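Local coordinates for protein probable peptidyl-prolyl cis-trans isomerase (Mimivirus, PDB 2OSE) that forms a homotrimer of the cyclophilin family and may, as its family suggests, bind cyclosporin A and catalyse peptidyl-prolyl cis-trans isomerisation, at residues 81-95 with 145-159. Residues are numbered along the deposited sequence; the frame is centred on the assembly and turned at random.
Sequences FHNVLHNNYIVSGDI and STFMITLDDIRPSNV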
loop_
_atom_site.group_PDB
_atom_site.type_symbol
_atom_site.label_atom_id
_atom_site.label_comp_id
_atom_site.label_asym_id
_atom_site.label_seq_id
_atom_site.Cartn_x
_atom_site.Cartn_y
_atom_site.Cartn_z
ATOM N N PHE A 81 -5.428 8.161 10.353
ATOM C CA PHE A 81 -5.541 8.901 9.113
ATOM C C PHE A 81 -4.924 8.009 8.058
ATOM O O PHE A 81 -3.707 7.812 8.052
ATOM C CB PHE A 81 -4.887 10.288 9.223
ATOM C CG PHE A 81 -5.708 11.245 10.047
ATOM C CD1 PHE A 81 -6.744 11.986 9.451
ATOM C CD2 PHE A 81 -5.519 11.334 11.411
ATOM C CE1 PHE A 81 -7.557 12.833 10.228
ATOM C CE2 PHE A 81 -6.309 12.189 12.196
ATOM C CZ PHE A 81 -7.326 12.940 11.596
ATOM N N HIS A 82 -5.778 7.454 7.201
ATOM C CA HIS A 82 -5.404 6.312 6.331
ATOM C C HIS A 82 -4.946 6.682 4.926
ATOM O O HIS A 82 -4.271 5.882 4.249
ATOM C CB HIS A 82 -6.504 5.228 6.311
ATOM C CG HIS A 82 -7.844 5.683 5.793
ATOM N ND1 HIS A 82 -8.054 6.063 4.485
ATOM C CD2 HIS A 82 -9.059 5.732 6.391
ATOM C CE1 HIS A 82 -9.329 6.346 4.303
ATOM N NE2 HIS A 82 -9.962 6.158 5.446
ATOM N N ASN A 83 -5.307 7.884 4.481
ATOM C CA ASN A 83 -4.903 8.395 3.188
ATOM C C ASN A 83 -4.498 9.816 3.503
ATOM O O ASN A 83 -5.299 10.569 4.122
ATOM C CB ASN A 83 -6.080 8.433 2.183
ATOM C CG ASN A 83 -6.325 7.104 1.467
ATOM O OD1 ASN A 83 -6.108 7.005 0.261
ATOM N ND2 ASN A 83 -6.792 6.090 2.195
ATOM N N VAL A 84 -3.264 10.169 3.136
ATOM C CA VAL A 84 -2.682 11.477 3.434
ATOM C C VAL A 84 -1.899 11.905 2.218
ATOM O O VAL A 84 -1.236 11.066 1.558
ATOM C CB VAL A 84 -1.809 11.515 4.722
ATOM C CG1 VAL A 84 -2.615 11.082 5.962
ATOM C CG2 VAL A 84 -0.502 10.682 4.572
ATOM N N LEU A 85 -2.015 13.186 1.877
ATOM C CA LEU A 85 -1.389 13.706 0.675
ATOM C C LEU A 85 -0.886 15.114 0.939
ATOM O O LEU A 85 -1.698 16.043 1.122
ATOM C CB LEU A 85 -2.370 13.666 -0.516
ATOM C CG LEU A 85 -1.769 14.101 -1.859
ATOM C CD1 LEU A 85 -0.607 13.162 -2.244
ATOM C CD2 LEU A 85 -2.821 14.242 -2.998
ATOM N N HIS A 86 0.447 15.255 0.972
ATOM C CA HIS A 86 1.142 16.548 1.183
ATOM C C HIS A 86 0.535 17.649 0.334
ATOM O O HIS A 86 0.272 17.460 -0.875
ATOM C CB HIS A 86 2.669 16.387 0.937
ATOM C CG HIS A 86 3.470 17.646 1.109
ATOM N ND1 HIS A 86 3.808 18.161 2.347
ATOM C CD2 HIS A 86 4.076 18.445 0.199
ATOM C CE1 HIS A 86 4.526 19.263 2.188
ATOM N NE2 HIS A 86 4.712 19.449 0.894
ATOM N N ASN A 87 0.302 18.808 0.962
ATOM C CA ASN A 87 -0.254 20.010 0.292
ATOM C C ASN A 87 -1.675 19.813 -0.224
ATOM O O ASN A 87 -2.170 20.634 -1.003
ATOM C CB ASN A 87 0.621 20.506 -0.879
ATOM C CG ASN A 87 1.872 21.210 -0.438
ATOM O OD1 ASN A 87 2.786 21.430 -1.248
ATOM N ND2 ASN A 87 1.938 21.579 0.823
ATOM N N ASN A 88 -2.323 18.733 0.210
ATOM C CA ASN A 88 -3.672 18.434 -0.254
ATOM C C ASN A 88 -4.647 18.134 0.861
ATOM O O ASN A 88 -5.460 19.004 1.208
ATOM C CB ASN A 88 -3.697 17.325 -1.324
ATOM C CG ASN A 88 -3.128 17.783 -2.616
ATOM O OD1 ASN A 88 -3.861 18.184 -3.551
ATOM N ND2 ASN A 88 -1.794 17.771 -2.698
ATOM N N TYR A 89 -4.559 16.936 1.440
ATOM C CA TYR A 89 -5.591 16.466 2.399
ATOM C C TYR A 89 -5.130 15.366 3.312
ATOM O O TYR A 89 -4.094 14.720 3.065
ATOM C CB TYR A 89 -6.875 15.990 1.672
ATOM C CG TYR A 89 -6.624 14.986 0.535
ATOM C CD1 TYR A 89 -6.277 13.662 0.814
ATOM C CD2 TYR A 89 -6.769 15.370 -0.806
ATOM C CE1 TYR A 89 -6.043 12.729 -0.238
ATOM C CE2 TYR A 89 -6.527 14.439 -1.870
ATOM C CZ TYR A 89 -6.161 13.144 -1.556
ATOM O OH TYR A 89 -5.916 12.240 -2.569
ATOM N N ILE A 90 -5.918 15.130 4.361
ATOM C CA ILE A 90 -5.788 13.920 5.165
ATOM C C ILE A 90 -7.197 13.301 5.233
ATOM O O ILE A 90 -8.180 14.027 5.126
ATOM C CB ILE A 90 -5.262 14.215 6.587
ATOM C CG1 ILE A 90 -6.168 15.223 7.314
ATOM C CG2 ILE A 90 -3.786 14.694 6.549
ATOM C CD1 ILE A 90 -5.712 15.485 8.733
ATOM N N VAL A 91 -7.281 11.991 5.435
ATOM C CA VAL A 91 -8.569 11.264 5.395
ATOM C C VAL A 91 -8.604 10.265 6.525
ATOM O O VAL A 91 -7.592 9.632 6.830
ATOM C CB VAL A 91 -8.804 10.571 4.008
ATOM C CG1 VAL A 91 -10.114 9.812 4.002
ATOM C CG2 VAL A 91 -8.827 11.606 2.918
ATOM N N SER A 92 -9.753 10.147 7.195
ATOM C CA SER A 92 -9.916 9.188 8.271
ATOM C C SER A 92 -11.350 8.646 8.297
ATOM O O SER A 92 -12.122 8.954 7.411
ATOM C CB SER A 92 -9.538 9.824 9.622
ATOM O OG SER A 92 -9.408 8.830 10.627
ATOM N N GLY A 93 -11.681 7.814 9.287
ATOM C CA GLY A 93 -13.067 7.383 9.472
ATOM C C GLY A 93 -13.366 5.897 9.547
ATOM O O GLY A 93 -14.537 5.519 9.623
ATOM N N ASP A 94 -12.323 5.062 9.515
ATOM C CA ASP A 94 -12.470 3.604 9.695
ATOM C C ASP A 94 -12.698 3.266 11.153
ATOM O O ASP A 94 -11.773 2.810 11.855
ATOM C CB ASP A 94 -11.219 2.875 9.218
ATOM C CG ASP A 94 -11.285 2.489 7.767
ATOM O OD1 ASP A 94 -12.192 2.960 7.032
ATOM O OD2 ASP A 94 -10.418 1.686 7.371
ATOM N N ILE A 95 -13.938 3.469 11.590
ATOM C CA ILE A 95 -14.305 3.370 12.996
ATOM C C ILE A 95 -14.264 1.933 13.561
ATOM O O ILE A 95 -14.284 1.740 14.783
ATOM C CB ILE A 95 -15.700 4.054 13.254
ATOM C CG1 ILE A 95 -16.773 3.441 12.356
ATOM C CG2 ILE A 95 -15.599 5.583 13.054
ATOM C CD1 ILE A 95 -18.212 3.703 12.826
ATOM N N SER A 145 -18.875 7.238 7.613
ATOM C CA SER A 145 -17.985 7.905 8.567
ATOM C C SER A 145 -16.676 8.478 7.980
ATOM O O SER A 145 -15.961 9.216 8.681
ATOM C CB SER A 145 -17.643 6.905 9.669
ATOM O OG SER A 145 -17.046 5.733 9.110
ATOM N N THR A 146 -16.351 8.100 6.737
ATOM C CA THR A 146 -15.142 8.535 6.028
ATOM C C THR A 146 -15.138 10.031 5.689
ATOM O O THR A 146 -16.023 10.532 5.006
ATOM C CB THR A 146 -14.921 7.744 4.697
ATOM O OG1 THR A 146 -15.075 6.336 4.957
ATOM C CG2 THR A 146 -13.492 8.016 4.136
ATOM N N PHE A 147 -14.120 10.736 6.173
ATOM C CA PHE A 147 -14.121 12.180 6.059
ATOM C C PHE A 147 -12.735 12.686 5.666
ATOM O O PHE A 147 -11.735 12.043 5.934
ATOM C CB PHE A 147 -14.622 12.818 7.384
ATOM C CG PHE A 147 -13.613 12.761 8.518
ATOM C CD1 PHE A 147 -12.588 13.705 8.599
ATOM C CD2 PHE A 147 -13.690 11.779 9.489
ATOM C CE1 PHE A 147 -11.681 13.672 9.627
ATOM C CE2 PHE A 147 -12.776 11.728 10.543
ATOM C CZ PHE A 147 -11.781 12.674 10.603
ATOM N N MET A 148 -12.695 13.857 5.052
ATOM C CA MET A 148 -11.484 14.454 4.564
ATOM C C MET A 148 -11.346 15.866 5.141
ATOM O O MET A 148 -12.332 16.576 5.263
ATOM C CB MET A 148 -11.608 14.565 3.047
ATOM C CG MET A 148 -10.389 15.158 2.348
ATOM S SD MET A 148 -10.617 15.417 0.583
ATOM C CE MET A 148 -10.475 13.689 0.014
ATOM N N ILE A 149 -10.105 16.267 5.442
ATOM C CA ILE A 149 -9.787 17.675 5.760
ATOM C C ILE A 149 -8.702 18.157 4.828
ATOM O O ILE A 149 -7.649 17.486 4.655
ATOM C CB ILE A 149 -9.354 17.841 7.274
ATOM C CG1 ILE A 149 -10.460 17.337 8.210
ATOM C CG2 ILE A 149 -8.969 19.292 7.585
ATOM C CD1 ILE A 149 -10.094 17.392 9.679
ATOM N N THR A 150 -8.918 19.329 4.233
ATOM C CA THR A 150 -7.928 19.898 3.318
ATOM C C THR A 150 -6.772 20.543 4.080
ATOM O O THR A 150 -6.991 21.248 5.102
ATOM C CB THR A 150 -8.531 20.958 2.344
ATOM O OG1 THR A 150 -9.337 21.893 3.091
ATOM C CG2 THR A 150 -9.401 20.300 1.272
ATOM N N LEU A 151 -5.552 20.384 3.536
ATOM C CA LEU A 151 -4.319 20.913 4.153
ATOM C C LEU A 151 -3.926 22.239 3.536
ATOM O O LEU A 151 -3.043 22.942 4.054
ATOM C CB LEU A 151 -3.138 19.928 4.035
ATOM C CG LEU A 151 -3.317 18.578 4.732
ATOM C CD1 LEU A 151 -2.179 17.610 4.373
ATOM C CD2 LEU A 151 -3.449 18.698 6.264
ATOM N N ASP A 152 -4.572 22.594 2.425
ATOM C CA ASP A 152 -4.246 23.854 1.779
ATOM C C ASP A 152 -5.444 24.373 1.013
ATOM O O ASP A 152 -6.457 23.672 0.909
ATOM C CB ASP A 152 -3.062 23.661 0.826
ATOM C CG ASP A 152 -2.297 24.950 0.579
ATOM O OD1 ASP A 152 -2.756 26.057 0.981
ATOM O OD2 ASP A 152 -1.217 24.859 -0.014
ATOM N N ASP A 153 -5.318 25.606 0.505
ATOM C CA ASP A 153 -6.245 26.181 -0.469
ATOM C C ASP A 153 -5.945 25.519 -1.829
ATOM O O ASP A 153 -4.855 24.987 -2.038
ATOM C CB ASP A 153 -5.983 27.693 -0.637
ATOM C CG ASP A 153 -6.196 28.485 0.638
ATOM O OD1 ASP A 153 -7.078 28.131 1.461
ATOM O OD2 ASP A 153 -5.475 29.495 0.807
ATOM N N ILE A 154 -6.897 25.569 -2.753
ATOM C CA ILE A 154 -6.575 25.230 -4.146
ATOM C C ILE A 154 -5.427 26.123 -4.631
ATOM O O ILE A 154 -5.391 27.316 -4.337
ATOM C CB ILE A 154 -7.774 25.394 -5.090
ATOM C CG1 ILE A 154 -8.871 24.381 -4.768
ATOM C CG2 ILE A 154 -7.331 25.219 -6.545
ATOM C CD1 ILE A 154 -10.038 24.376 -5.774
ATOM N N ARG A 155 -4.462 25.515 -5.312
ATOM C CA ARG A 155 -3.449 26.236 -6.097
ATOM C C ARG A 155 -2.971 25.356 -7.269
ATOM O O ARG A 155 -3.206 24.137 -7.255
ATOM C CB ARG A 155 -2.288 26.759 -5.228
ATOM C CG ARG A 155 -1.670 25.773 -4.254
ATOM C CD ARG A 155 -0.779 26.464 -3.208
ATOM N NE ARG A 155 -1.522 27.487 -2.476
ATOM C CZ ARG A 155 -1.282 27.859 -1.214
ATOM N NH1 ARG A 155 -0.300 27.287 -0.509
ATOM N NH2 ARG A 155 -2.030 28.806 -0.647
ATOM N N PRO A 156 -2.366 25.973 -8.322
ATOM C CA PRO A 156 -1.805 25.193 -9.446
ATOM C C PRO A 156 -0.899 24.030 -9.034
ATOM O O PRO A 156 -0.901 22.988 -9.694
ATOM C CB PRO A 156 -1.029 26.248 -10.247
ATOM C CG PRO A 156 -1.814 27.514 -10.010
ATOM C CD PRO A 156 -2.252 27.429 -8.563
ATOM N N SER A 157 -0.163 24.192 -7.940
ATOM C CA SER A 157 0.767 23.159 -7.465
ATOM C C SER A 157 0.134 21.946 -6.752
ATOM O O SER A 157 0.842 20.970 -6.426
ATOM C CB SER A 157 1.829 23.780 -6.559
ATOM O OG SER A 157 1.225 24.677 -5.635
ATOM N N ASN A 158 -1.172 21.981 -6.494
ATOM C CA ASN A 158 -1.812 20.814 -5.863
ATOM C C ASN A 158 -2.952 20.273 -6.717
ATOM O O ASN A 158 -3.214 20.798 -7.802
ATOM C CB ASN A 158 -2.233 21.100 -4.398
ATOM C CG ASN A 158 -3.289 22.193 -4.277
ATOM O OD1 ASN A 158 -4.224 22.264 -5.075
ATOM N ND2 ASN A 158 -3.139 23.054 -3.267
ATOM N N VAL A 159 -3.640 19.251 -6.228
ATOM C CA VAL A 159 -4.724 18.623 -6.979
ATOM C C VAL A 159 -6.095 18.701 -6.315
ATOM O O VAL A 159 -6.977 17.884 -6.579
ATOM C CB VAL A 159 -4.389 17.163 -7.389
ATOM C CG1 VAL A 159 -3.303 17.159 -8.491
ATOM C CG2 VAL A 159 -3.983 16.285 -6.198
#
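Ser145 OG donates to Gly93 O over 2.6 Å, in the carbonyl plane, and also bonds Gly104 N, so the hydroxyl ties three chain pieces together. The bond closes one end of an antiparallel pair in the cyclophilin beta-barrel, strand 89-92 against strand 147-150, with strand 128-135 on the far side of the latter. Ile90 and Ile149 exchange both backbone bonds, as do Ser92 and Phe147. Beyond Tyr89, Leu151 N reaches Asn88 O at 2.7 Å from above the carbonyl plane. On the face carrying Tyr89, Val91 and Met148, the thioether, bent at chi3 (-75°), brings Met148 CE over the Tyr89 ring, 4.1 Å from its centroid; Leu85 CB lies over the opposite face, toward its rim. In the turn between strands 83-85 and 89-92, Asn88 N and Tyr89 N both bond Leu85 O, a classic beta bulge. Ala191 and Gly192 of a second subunit pack on Tyr89 and Val91. On the other face Ile90 and Ile149, and past the strand end Leu151, meet helix 177-186, and Phe147 lays its ring over Ser92 CA. The Asn88 amide joins two loops: ND2 holds His86 O, while OD1 accepts from Val159 N at 2.9 Å on an in-plane lone pair.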